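Local coordinates for protein GH5 (Bacteroidetes bacterium AC2a, PDB 4YHG) that is a family 5 glycoside hydrolase that probably cleaves internal beta-1,4-glucosidic bonds of cellulose and here holds a glucan in its cleft, at residues A[17-22]-A[329-334]; A[21-26]-A[37-42]; A[99-104]-A[161-166]; A[297-302]-A[341-346]. The protein carries 1 engineered substitution. All coordinates share one frame; numbering follows the deposited sequence.

Overall arrangement
Strand 16-20, near the N terminus, opens interaction 1, which closes only at 329-334, so the first and last of eight parallel strands meet and seal the beta/alpha-barrel. Interaction 2 starts from the same residues, Gly21 and Asn22, and shuts a short loop at 37-42. Interaction 3 lies wholly within the span of interaction 1 and joins the ends of the third and fourth barrel strands. Interaction 4 begins at 297-302, before interaction 1 closes, and ends at 341-346 after it, so these two cross. Asn39 ties interaction 2 to Asn333, Phe343 and Val345 tie interaction 4 to Tyr330 and Asp332, and all four line the bound glucan.

Interaction 1: residues A[17-22]-A[329-334]; sequences GWNLGN and LYWDNG. With BGC (beta-D-glucopyranose), chain C; BGC (beta-D-glucopyranose), chain B.
Strands 17-20 and 329-332 run parallel, their axes 4.0 Å apart at closest and 31° apart in direction, with Gly17 beside Leu329 and Trp18 beside Tyr330. Tyr330 N bonds to Gly17 O, and Tyr330 O is gripped twice by Asn19, by its backbone N nearly in line with the carbonyl and by ND2, 3.1 Å away, from above the carbonyl plane. Arg59 holds Asn19 OD1. CG of Trp18 stands anti to the backbone N (chi1 -178°), bringing the indole across the Asp332 carboxylate, the planes 59° apart: NE1 reaches OD2 at 2.8 Å from above the carboxylate plane, while Asp332 CB lies over the ring's rim. OD2 also receives Val345 N and Ile346 N, and OD1 closes an Asx turn with Gly334 N. This is the seam between the first and eighth strands of a TIM barrel, and sugar lies at its C-terminal end. The Trp331 indole has Gly21 CA over one face, 4.0 Å from the centroid of the six-membered ring, and C3 of the chain B glucose over the other. O2 of the chain C glucose takes bonds from Trp331 NE1 (2.9 Å) and Asn333 ND2 (3.2 Å), Asn335 N holding Asn333 OD1; Asn22 ND2 reaches its O3 at 3.0 Å.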
# COMPACT_ATOMS: atom_id res chain seq x y z
N GLY A 17 -3.29 8.23 4.63
CA GLY A 17 -2.16 8.69 3.87
C GLY A 17 -2.50 8.62 2.43
O GLY A 17 -3.66 8.42 2.08
N TRP A 18 -1.48 8.74 1.59
CA TRP A 18 -1.66 8.92 0.16
C TRP A 18 -0.45 8.34 -0.57
O TRP A 18 0.67 8.55 -0.13
CB TRP A 18 -1.76 10.41 -0.10
CG TRP A 18 -2.01 10.88 -1.55
CD1 TRP A 18 -3.22 11.15 -2.12
CD2 TRP A 18 -1.02 11.26 -2.52
NE1 TRP A 18 -3.05 11.63 -3.38
CE2 TRP A 18 -1.71 11.70 -3.65
CE3 TRP A 18 0.37 11.25 -2.54
CZ2 TRP A 18 -1.05 12.10 -4.81
CZ3 TRP A 18 1.04 11.68 -3.69
CH2 TRP A 18 0.34 12.11 -4.80
N ASN A 19 -0.71 7.63 -1.68
CA ASN A 19 0.34 7.06 -2.53
C ASN A 19 0.72 7.97 -3.70
O ASN A 19 -0.11 8.39 -4.50
CB ASN A 19 -0.08 5.71 -3.10
CG ASN A 19 0.00 4.57 -2.10
OD1 ASN A 19 1.00 3.84 -2.04
ND2 ASN A 19 -1.06 4.38 -1.34
N LEU A 20 2.01 8.27 -3.81
CA LEU A 20 2.56 8.85 -5.00
C LEU A 20 2.61 7.75 -6.08
O LEU A 20 3.68 7.29 -6.46
CB LEU A 20 3.95 9.42 -4.68
CG LEU A 20 4.64 10.22 -5.79
CD1 LEU A 20 3.90 11.50 -6.14
CD2 LEU A 20 6.04 10.55 -5.35
N GLY A 21 1.44 7.32 -6.55
CA GLY A 21 1.36 6.17 -7.45
C GLY A 21 1.67 6.48 -8.91
O GLY A 21 1.57 7.63 -9.36
N ASN A 22 2.02 5.45 -9.67
CA ASN A 22 2.42 5.58 -11.07
C ASN A 22 3.47 6.66 -11.28
O ASN A 22 3.38 7.46 -12.20
CB ASN A 22 1.21 5.83 -11.97
CG ASN A 22 0.35 4.57 -12.20
OD1 ASN A 22 0.45 3.55 -11.49
ND2 ASN A 22 -0.49 4.65 -13.21
N LEU A 329 -3.55 4.08 3.34
CA LEU A 329 -3.08 5.02 2.35
C LEU A 329 -3.80 4.90 1.00
O LEU A 329 -3.81 3.84 0.34
CB LEU A 329 -1.57 4.86 2.18
CG LEU A 329 -0.81 5.16 3.50
CD1 LEU A 329 -0.61 3.91 4.34
CD2 LEU A 329 0.55 5.79 3.24
N TYR A 330 -4.42 6.00 0.59
CA TYR A 330 -5.21 6.00 -0.66
C TYR A 330 -4.31 5.88 -1.89
O TYR A 330 -3.24 6.49 -1.93
CB TYR A 330 -6.06 7.26 -0.73
CG TYR A 330 -6.76 7.44 -2.05
CD1 TYR A 330 -7.94 6.76 -2.32
CD2 TYR A 330 -6.26 8.28 -3.01
CE1 TYR A 330 -8.60 6.92 -3.53
CE2 TYR A 330 -6.88 8.43 -4.23
CZ TYR A 330 -8.06 7.75 -4.49
OH TYR A 330 -8.67 7.89 -5.68
N TRP A 331 -4.73 5.09 -2.87
CA TRP A 331 -3.99 4.93 -4.09
C TRP A 331 -4.31 6.06 -5.08
O TRP A 331 -5.44 6.18 -5.56
CB TRP A 331 -4.30 3.57 -4.73
CG TRP A 331 -3.56 3.37 -6.02
CD1 TRP A 331 -4.10 3.41 -7.29
CD2 TRP A 331 -2.16 3.16 -6.18
NE1 TRP A 331 -3.12 3.21 -8.22
CE2 TRP A 331 -1.91 3.06 -7.57
CE3 TRP A 331 -1.09 3.02 -5.29
CZ2 TRP A 331 -0.66 2.86 -8.09
CZ3 TRP A 331 0.15 2.80 -5.80
CH2 TRP A 331 0.37 2.72 -7.19
N ASP A 332 -3.31 6.90 -5.37
CA ASP A 332 -3.48 7.99 -6.33
C ASP A 332 -2.51 7.79 -7.50
O ASP A 332 -1.31 7.89 -7.34
CB ASP A 332 -3.25 9.32 -5.63
CG ASP A 332 -3.60 10.50 -6.49
OD1 ASP A 332 -3.21 10.52 -7.70
OD2 ASP A 332 -4.24 11.43 -5.95
N ASN A 333 -3.03 7.48 -8.67
CA ASN A 333 -2.17 7.32 -9.85
C ASN A 333 -2.12 8.55 -10.75
O ASN A 333 -1.53 8.48 -11.82
CB ASN A 333 -2.60 6.10 -10.66
CG ASN A 333 -4.01 6.23 -11.22
OD1 ASN A 333 -4.63 7.30 -11.19
ND2 ASN A 333 -4.51 5.14 -11.74
N GLY A 334 -2.71 9.66 -10.32
CA GLY A 334 -2.69 10.91 -11.09
C GLY A 334 -3.70 11.04 -12.21
O GLY A 334 -3.81 12.10 -12.84
C2 BGC C . -2.29 1.58 -11.60
C3 BGC C . -2.45 1.43 -13.13
C4 BGC C . -1.21 0.70 -13.67
C5 BGC C . -1.10 -0.66 -12.95
C6 BGC C . 0.02 -1.50 -13.54
C1 BGC C . -2.11 0.19 -10.94
O2 BGC C . -3.38 2.27 -10.97
O3 BGC C . -2.69 2.66 -13.87
O4 BGC C . -1.32 0.49 -15.09
O5 BGC C . -0.97 -0.52 -11.50
O6 BGC C . 0.44 -2.47 -12.59
C2 BGC B . -0.59 -2.32 -7.17
C3 BGC B . -0.69 -0.88 -7.77
C4 BGC B . -1.88 -0.86 -8.75
C5 BGC B . -3.14 -1.14 -7.95
C6 BGC B . -4.43 -0.84 -8.71
C1 BGC B . -1.96 -2.88 -6.68
O1 BGC B . -1.92 -4.32 -6.47
O2 BGC B . 0.37 -2.33 -6.10
O3 BGC B . 0.57 -0.47 -8.39
O4 BGC B . -2.01 0.35 -9.50
O5 BGC B . -3.06 -2.53 -7.57
O6 BGC B . -4.58 -1.79 -9.76

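Interaction 2: residues A[21-26]-A[37-42]; sequences GNQMDA and WGNKAA. With BGC (beta-D-glucopyranose), chain C; BGC (beta-D-glucopyranose), chain D.
Trp37 is sandwiched between Ala26 and the chain D glucose, an aromatic platform of the kind that glycoside hydrolases use along a sugar cleft. Ala26 CA makes a CH-pi contact with the six-membered ring, 3.5 Å from its centroid and 12° off the normal, while its CB presses on CD2 at 3.3 Å. The sugar's C5 lies over the opposite face, 3.8 Å from Trp37 CD2. At the indole edge stands the Asn22 amide, its plane 73° from the ring's and its CG 3.3 Å from Trp37 CE3. Behind this first shell, water 1 donates to Asn22 O and accepts from Trp37 N, tying the two backbones. Asn22 O is also met by Asn39 ND2 at 3.0 Å, from above the carbonyl plane, and ND2 bonds Asn333 O as well. The segment 21-26 leaves the first barrel strand and folds into a type I turn, Gln23 to Ala26, pinned by the Asp25 carboxylate: OD1 receives Gln23 N at 2.8 Å and OD2 receives Asn22 N. Gln23 bends at chi2 (91°), turning its amide toward 37-42. His348 holds its OE1, and NE2 donates to Lys40 O at 2.8 Å, with that oxygen close to the amide plane.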
# COMPACT_ATOMS: atom_id res chain seq x y z
N GLY A 21 1.44 7.32 -6.55
CA GLY A 21 1.36 6.17 -7.45
C GLY A 21 1.67 6.48 -8.91
O GLY A 21 1.57 7.63 -9.36
N ASN A 22 2.02 5.45 -9.67
CA ASN A 22 2.42 5.58 -11.07
C ASN A 22 3.47 6.66 -11.28
O ASN A 22 3.38 7.46 -12.20
CB ASN A 22 1.21 5.83 -11.97
CG ASN A 22 0.35 4.57 -12.20
OD1 ASN A 22 0.45 3.55 -11.49
ND2 ASN A 22 -0.49 4.65 -13.21
N GLN A 23 4.45 6.67 -10.39
CA GLN A 23 5.45 7.71 -10.35
C GLN A 23 6.78 6.97 -10.35
O GLN A 23 7.18 6.50 -11.40
CB GLN A 23 5.21 8.61 -9.13
CG GLN A 23 6.00 9.91 -9.10
CD GLN A 23 5.26 11.08 -9.73
OE1 GLN A 23 4.05 11.04 -9.90
NE2 GLN A 23 6.00 12.10 -10.11
N MET A 24 7.40 6.75 -9.18
CA MET A 24 8.70 6.04 -9.15
C MET A 24 8.53 4.55 -9.39
O MET A 24 9.50 3.82 -9.56
CB MET A 24 9.45 6.27 -7.82
CG MET A 24 9.78 7.72 -7.48
SD MET A 24 10.91 8.50 -8.65
CE MET A 24 12.50 7.93 -8.07
N ASP A 25 7.28 4.11 -9.40
CA ASP A 25 6.93 2.74 -9.77
C ASP A 25 6.68 2.54 -11.27
O ASP A 25 6.71 1.42 -11.77
CB ASP A 25 5.70 2.27 -8.98
CG ASP A 25 4.56 3.30 -8.96
OD1 ASP A 25 4.80 4.48 -8.65
OD2 ASP A 25 3.40 2.90 -9.22
N ALA A 26 6.41 3.62 -12.00
CA ALA A 26 6.15 3.48 -13.41
C ALA A 26 7.38 2.89 -14.11
O ALA A 26 8.50 3.13 -13.70
CB ALA A 26 5.79 4.83 -13.98
N TRP A 37 4.79 7.09 -17.00
CA TRP A 37 3.35 6.83 -17.13
C TRP A 37 2.47 8.10 -17.07
O TRP A 37 1.31 8.02 -16.70
CB TRP A 37 2.88 5.82 -16.07
CG TRP A 37 3.36 4.39 -16.30
CD1 TRP A 37 3.97 3.88 -17.41
CD2 TRP A 37 3.20 3.29 -15.39
NE1 TRP A 37 4.22 2.54 -17.24
CE2 TRP A 37 3.76 2.16 -16.01
CE3 TRP A 37 2.64 3.16 -14.11
CZ2 TRP A 37 3.78 0.90 -15.39
CZ3 TRP A 37 2.67 1.92 -13.49
CH2 TRP A 37 3.23 0.80 -14.14
N GLY A 38 3.01 9.26 -17.44
CA GLY A 38 2.19 10.46 -17.62
C GLY A 38 2.11 11.42 -16.46
O GLY A 38 1.53 12.50 -16.57
N ASN A 39 2.66 11.05 -15.33
CA ASN A 39 2.73 11.96 -14.20
C ASN A 39 3.97 12.84 -14.30
O ASN A 39 5.02 12.39 -14.74
CB ASN A 39 2.79 11.18 -12.91
CG ASN A 39 1.42 10.84 -12.38
OD1 ASN A 39 0.58 11.73 -12.19
ND2 ASN A 39 1.20 9.57 -12.07
N LYS A 40 3.84 14.10 -13.89
CA LYS A 40 4.99 14.99 -13.88
C LYS A 40 5.72 14.89 -12.56
O LYS A 40 5.18 14.34 -11.59
CB LYS A 40 4.56 16.42 -14.16
CG LYS A 40 3.82 16.58 -15.49
CD LYS A 40 4.01 17.98 -16.04
CE LYS A 40 3.27 18.19 -17.35
NZ LYS A 40 4.08 19.04 -18.28
N ALA A 41 6.94 15.42 -12.52
CA ALA A 41 7.86 15.22 -11.40
C ALA A 41 7.36 15.80 -10.08
O ALA A 41 6.93 16.94 -10.05
CB ALA A 41 9.20 15.84 -11.75
N ALA A 42 7.45 15.04 -8.99
CA ALA A 42 7.02 15.54 -7.69
C ALA A 42 7.93 16.68 -7.20
O ALA A 42 9.12 16.74 -7.52
CB ALA A 42 6.98 14.42 -6.66
C2 BGC C . -2.29 1.58 -11.60
C3 BGC C . -2.45 1.43 -13.13
C4 BGC C . -1.21 0.70 -13.67
C5 BGC C . -1.10 -0.66 -12.95
C6 BGC C . 0.02 -1.50 -13.54
C1 BGC C . -2.11 0.19 -10.94
O2 BGC C . -3.38 2.27 -10.97
O3 BGC C . -2.69 2.66 -13.87
O4 BGC C . -1.32 0.49 -15.09
O5 BGC C . -0.97 -0.52 -11.50
O6 BGC C . 0.44 -2.47 -12.59
C2 BGC D . -0.17 -0.09 -17.09
C3 BGC D . 0.73 0.36 -18.25
C4 BGC D . 0.26 1.72 -18.77
C5 BGC D . 0.22 2.72 -17.61
C6 BGC D . -0.10 4.12 -18.15
C1 BGC D . -0.33 0.99 -16.01
O2 BGC D . 0.34 -1.31 -16.51
O3 BGC D . 0.72 -0.62 -19.31
O4 BGC D . 1.10 2.21 -19.84
O5 BGC D . -0.70 2.26 -16.60
O6 BGC D . -1.22 4.69 -17.47
O HOH W 1 4.76 8.50 -14.39

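Interaction 3: residues A[99-104]-A[161-166]; sequences IINIHH and TLNAIQ. Engineered in segment 161-166: Ala164 (natural residue Glu). With BGC (beta-D-glucopyranose), chain B.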
# COMPACT_ATOMS: atom_id res chain seq x y z
N ILE A 99 6.70 5.97 3.68
CA ILE A 99 6.90 4.54 3.37
C ILE A 99 7.55 4.37 2.01
O ILE A 99 7.02 4.88 1.03
CB ILE A 99 5.56 3.77 3.33
CG1 ILE A 99 4.82 3.87 4.67
CG2 ILE A 99 5.81 2.32 2.94
CD1 ILE A 99 3.39 3.35 4.63
N ILE A 100 8.64 3.62 1.93
CA ILE A 100 9.20 3.22 0.64
C ILE A 100 9.30 1.70 0.55
O ILE A 100 9.19 1.01 1.58
CB ILE A 100 10.58 3.87 0.36
CG1 ILE A 100 11.60 3.55 1.45
CG2 ILE A 100 10.43 5.37 0.22
CD1 ILE A 100 12.99 4.03 1.14
N ASN A 101 9.49 1.19 -0.67
CA ASN A 101 9.41 -0.25 -0.90
C ASN A 101 10.10 -0.74 -2.18
O ASN A 101 10.73 0.01 -2.91
CB ASN A 101 7.92 -0.67 -0.94
CG ASN A 101 7.26 -0.36 -2.30
OD1 ASN A 101 7.88 0.19 -3.19
ND2 ASN A 101 6.00 -0.75 -2.45
N ILE A 102 9.96 -2.04 -2.42
CA ILE A 102 10.26 -2.65 -3.69
C ILE A 102 8.90 -2.93 -4.34
O ILE A 102 8.11 -3.72 -3.82
CB ILE A 102 11.04 -3.97 -3.52
CG1 ILE A 102 12.35 -3.71 -2.75
CG2 ILE A 102 11.28 -4.61 -4.88
CD1 ILE A 102 13.33 -4.88 -2.77
N HIS A 103 8.61 -2.27 -5.47
CA HIS A 103 7.25 -2.27 -6.02
C HIS A 103 7.12 -3.16 -7.27
O HIS A 103 7.05 -4.38 -7.12
CB HIS A 103 6.77 -0.83 -6.24
CG HIS A 103 5.28 -0.70 -6.33
ND1 HIS A 103 4.46 -0.68 -5.22
CD2 HIS A 103 4.46 -0.56 -7.40
CE1 HIS A 103 3.20 -0.56 -5.60
NE2 HIS A 103 3.18 -0.49 -6.92
N HIS A 104 7.12 -2.60 -8.48
CA HIS A 104 6.80 -3.45 -9.65
C HIS A 104 7.83 -4.50 -10.02
O HIS A 104 7.53 -5.39 -10.81
CB HIS A 104 6.33 -2.65 -10.88
CG HIS A 104 4.94 -2.12 -10.71
ND1 HIS A 104 3.91 -2.90 -10.24
CD2 HIS A 104 4.42 -0.89 -10.91
CE1 HIS A 104 2.81 -2.18 -10.16
NE2 HIS A 104 3.09 -0.96 -10.57
N THR A 161 8.86 -4.26 2.89
CA THR A 161 9.79 -5.20 2.26
C THR A 161 9.54 -5.43 0.79
O THR A 161 10.46 -5.40 -0.01
CB THR A 161 9.74 -6.58 2.92
OG1 THR A 161 8.38 -7.05 2.96
CG2 THR A 161 10.31 -6.52 4.33
N LEU A 162 8.28 -5.70 0.45
CA LEU A 162 7.85 -6.10 -0.91
C LEU A 162 6.48 -5.54 -1.14
O LEU A 162 5.85 -5.11 -0.22
CB LEU A 162 7.75 -7.63 -0.99
CG LEU A 162 9.07 -8.35 -0.83
CD1 LEU A 162 8.83 -9.80 -0.45
CD2 LEU A 162 9.84 -8.24 -2.13
N ASN A 163 6.00 -5.58 -2.37
CA ASN A 163 4.65 -5.13 -2.66
C ASN A 163 3.61 -6.27 -2.71
O ASN A 163 3.21 -6.77 -1.67
CB ASN A 163 4.62 -4.29 -3.93
CG ASN A 163 3.25 -3.69 -4.19
OD1 ASN A 163 2.56 -3.26 -3.27
ND2 ASN A 163 2.86 -3.66 -5.44
N ALA A 164 3.18 -6.66 -3.89
CA ALA A 164 2.07 -7.62 -4.06
C ALA A 164 2.59 -8.78 -4.90
O ALA A 164 2.58 -8.74 -6.13
CB ALA A 164 0.88 -6.94 -4.74
N ILE A 165 3.10 -9.79 -4.22
CA ILE A 165 3.78 -10.87 -4.88
C ILE A 165 2.75 -11.96 -5.21
O ILE A 165 1.88 -12.25 -4.39
CB ILE A 165 4.92 -11.43 -4.01
CG1 ILE A 165 5.91 -10.31 -3.63
CG2 ILE A 165 5.67 -12.53 -4.73
CD1 ILE A 165 6.58 -9.62 -4.81
N GLN A 166 2.86 -12.54 -6.41
CA GLN A 166 1.86 -13.50 -6.91
C GLN A 166 2.33 -14.23 -8.17
O GLN A 166 3.41 -13.96 -8.68
CB GLN A 166 0.53 -12.79 -7.19
CG GLN A 166 0.65 -11.58 -8.12
CD GLN A 166 -0.55 -11.41 -9.03
OE1 GLN A 166 -1.14 -12.39 -9.51
NE2 GLN A 166 -0.90 -10.16 -9.30
C2 BGC B . -0.59 -2.32 -7.17
C3 BGC B . -0.69 -0.88 -7.77
C4 BGC B . -1.88 -0.86 -8.75
C5 BGC B . -3.14 -1.14 -7.95
C6 BGC B . -4.43 -0.84 -8.71
C1 BGC B . -1.96 -2.88 -6.68
O1 BGC B . -1.92 -4.32 -6.47
O2 BGC B . 0.37 -2.33 -6.10
O3 BGC B . 0.57 -0.47 -8.39
O4 BGC B . -2.01 0.35 -9.50
O5 BGC B . -3.06 -2.53 -7.57
O6 BGC B . -4.58 -1.79 -9.76
O HOH W 2 7.06 -6.35 -5.03
O HOH W 3 4.74 -6.76 -6.60
O HOH W 4 3.61 -4.72 -8.36
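Asn163 ND2, poised over a face of the His103 ring, donates to O2 of the chain B glucose (2.9 Å, nearly straight at 173°) and to water 4. With CG anti to the backbone N (chi1 -175°), the Asn163 amide stacks on the imidazole, the planes 22° apart; ND2 lies 3.1 Å from His103 CE1, toward the rim. The imidazole is fixed within its own plane at both nitrogens: Asn101 ND2 donates to ND1 at 3.2 Å, and NE2 shares a hydrogen bond with glucose O3 at 3.0 Å. Asn101 is held in turn by Val62 N at OD1 and by Glu160 at ND2. Replacing His103 by an alanine would probably leave O3 without this partner and the Asn163 amide with no ring to rest on. Asn163 N donates to water 2 at 3.0 Å. The contact lies at the C-terminal ends of the third and fourth TIM-barrel strands. Ala164 is an engineered replacement of a glutamate; in family 5 the glutamate that follows this asparagine is usually the acid/base, so this form probably lacks that proton donor. Neighbouring hydroxyls O2 and O3 are thus recognised by stacked, separately oriented groups, which probably helps set how this glucose sits.

Interaction 4: residues A[297-302]-A[341-346]; sequences GAVRRA and DGFGVI. With BGC (beta-D-glucopyranose), chain C.
Val299 CG1 sits over the centre of the Phe343 ring, 3.5 Å from the centroid and 12° off the normal, a CH-pi contact. The methyl takes this place because it lies anti to the carbonyl carbon (chi1 -67°), and it also packs against Gly342 N at 3.3 Å. Gly342, the centre of an inverse gamma turn, offers its O to Arg300 N at 2.9 Å, a fairly straight bond (157°) joining the two loops through their backbones. The edge of the Phe343 ring reaches the backbone of Gly297 and Ala298, with CE1 4.0 Å from Gly297 C. Beyond the segments Phe343 meets Trp331 edge to face, so it backs a residue of the glycan pocket. Replacing Phe343 with an alanine would probably open a gap beneath the Val299 methyl and leave the Trp331 indole freer to shift. Beside this packing, the Asp341 carboxylate accepts from two hydroxyls of the chain C glucose, O3 to OD2 at 2.6 Å and O2 to OD1 at 3.1 Å. Both segments belong to loops following barrel strands: 297-302 leads from strand 291-296 to helix 304-323, while 341-346 follows strand 327-332 and lays Val345 and Ile346 on Trp18 of strand 16-20.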
# COMPACT_ATOMS: atom_id res chain seq x y z
N GLY A 297 -8.75 2.18 -2.06
CA GLY A 297 -9.41 3.23 -2.85
C GLY A 297 -10.64 2.80 -3.65
O GLY A 297 -10.96 1.60 -3.74
N ALA A 298 -11.32 3.79 -4.22
CA ALA A 298 -12.34 3.56 -5.20
C ALA A 298 -12.23 4.68 -6.23
O ALA A 298 -11.97 5.82 -5.88
CB ALA A 298 -13.70 3.54 -4.55
N VAL A 299 -12.41 4.33 -7.50
CA VAL A 299 -12.25 5.26 -8.57
C VAL A 299 -13.36 6.31 -8.58
O VAL A 299 -14.38 6.16 -7.94
CB VAL A 299 -12.17 4.54 -9.95
CG1 VAL A 299 -10.91 3.70 -10.06
CG2 VAL A 299 -13.40 3.66 -10.19
N ARG A 300 -13.13 7.36 -9.34
CA ARG A 300 -14.04 8.48 -9.49
C ARG A 300 -15.19 8.15 -10.40
O ARG A 300 -15.01 7.43 -11.38
CB ARG A 300 -13.26 9.66 -10.07
CG ARG A 300 -14.07 10.95 -10.19
CD ARG A 300 -13.22 12.17 -10.54
NE ARG A 300 -12.95 12.26 -11.96
CZ ARG A 300 -13.84 12.65 -12.88
NH1 ARG A 300 -15.07 12.97 -12.52
NH2 ARG A 300 -13.49 12.69 -14.17
N ARG A 301 -16.37 8.71 -10.10
CA ARG A 301 -17.58 8.52 -10.92
C ARG A 301 -17.94 9.72 -11.82
O ARG A 301 -17.64 10.86 -11.50
CB ARG A 301 -18.77 8.21 -10.02
CG ARG A 301 -18.47 7.16 -8.95
CD ARG A 301 -18.11 5.82 -9.57
NE ARG A 301 -17.10 5.14 -8.78
CZ ARG A 301 -17.01 3.82 -8.62
NH1 ARG A 301 -17.86 3.01 -9.22
NH2 ARG A 301 -16.05 3.31 -7.86
N ALA A 302 -18.63 9.45 -12.93
CA ALA A 302 -19.02 10.53 -13.84
C ALA A 302 -20.20 11.31 -13.34
O ALA A 302 -20.26 12.52 -13.55
CB ALA A 302 -19.30 10.01 -15.25
N ASP A 341 -9.69 2.85 -13.38
CA ASP A 341 -8.36 3.38 -13.17
C ASP A 341 -8.33 4.88 -12.83
O ASP A 341 -7.26 5.50 -12.80
CB ASP A 341 -7.46 3.06 -14.37
CG ASP A 341 -6.05 2.70 -13.94
OD1 ASP A 341 -5.88 2.06 -12.87
OD2 ASP A 341 -5.10 3.07 -14.67
N GLY A 342 -9.50 5.45 -12.54
CA GLY A 342 -9.62 6.88 -12.27
C GLY A 342 -9.39 7.23 -10.82
O GLY A 342 -10.33 7.60 -10.11
N PHE A 343 -8.15 7.14 -10.38
CA PHE A 343 -7.82 7.28 -8.96
C PHE A 343 -7.23 8.65 -8.59
O PHE A 343 -7.11 8.98 -7.42
CB PHE A 343 -6.82 6.19 -8.56
CG PHE A 343 -7.41 4.83 -8.39
CD1 PHE A 343 -8.12 4.52 -7.26
CD2 PHE A 343 -7.16 3.83 -9.32
CE1 PHE A 343 -8.64 3.25 -7.07
CE2 PHE A 343 -7.66 2.54 -9.14
CZ PHE A 343 -8.41 2.25 -8.02
N GLY A 344 -6.85 9.44 -9.58
CA GLY A 344 -6.22 10.73 -9.29
C GLY A 344 -7.15 11.70 -8.57
O GLY A 344 -8.23 11.97 -9.07
N VAL A 345 -6.70 12.20 -7.41
CA VAL A 345 -7.38 13.27 -6.67
C VAL A 345 -6.46 14.45 -6.38
O VAL A 345 -6.95 15.54 -6.14
CB VAL A 345 -8.01 12.79 -5.32
CG1 VAL A 345 -8.98 11.63 -5.54
CG2 VAL A 345 -6.95 12.41 -4.31
N ILE A 346 -5.13 14.24 -6.36
CA ILE A 346 -4.16 15.33 -6.13
C ILE A 346 -3.07 15.31 -7.20
O ILE A 346 -2.48 14.27 -7.47
CB ILE A 346 -3.55 15.24 -4.72
CG1 ILE A 346 -4.54 15.79 -3.69
CG2 ILE A 346 -2.25 16.04 -4.62
CD1 ILE A 346 -4.15 15.52 -2.26
C2 BGC C . -2.29 1.58 -11.60
C3 BGC C . -2.45 1.43 -13.13
C4 BGC C . -1.21 0.70 -13.67
C5 BGC C . -1.10 -0.66 -12.95
C6 BGC C . 0.02 -1.50 -13.54
C1 BGC C . -2.11 0.19 -10.94
O2 BGC C . -3.38 2.27 -10.97
O3 BGC C . -2.69 2.66 -13.87
O4 BGC C . -1.32 0.49 -15.09
O5 BGC C . -0.97 -0.52 -11.50
O6 BGC C . 0.44 -2.47 -12.59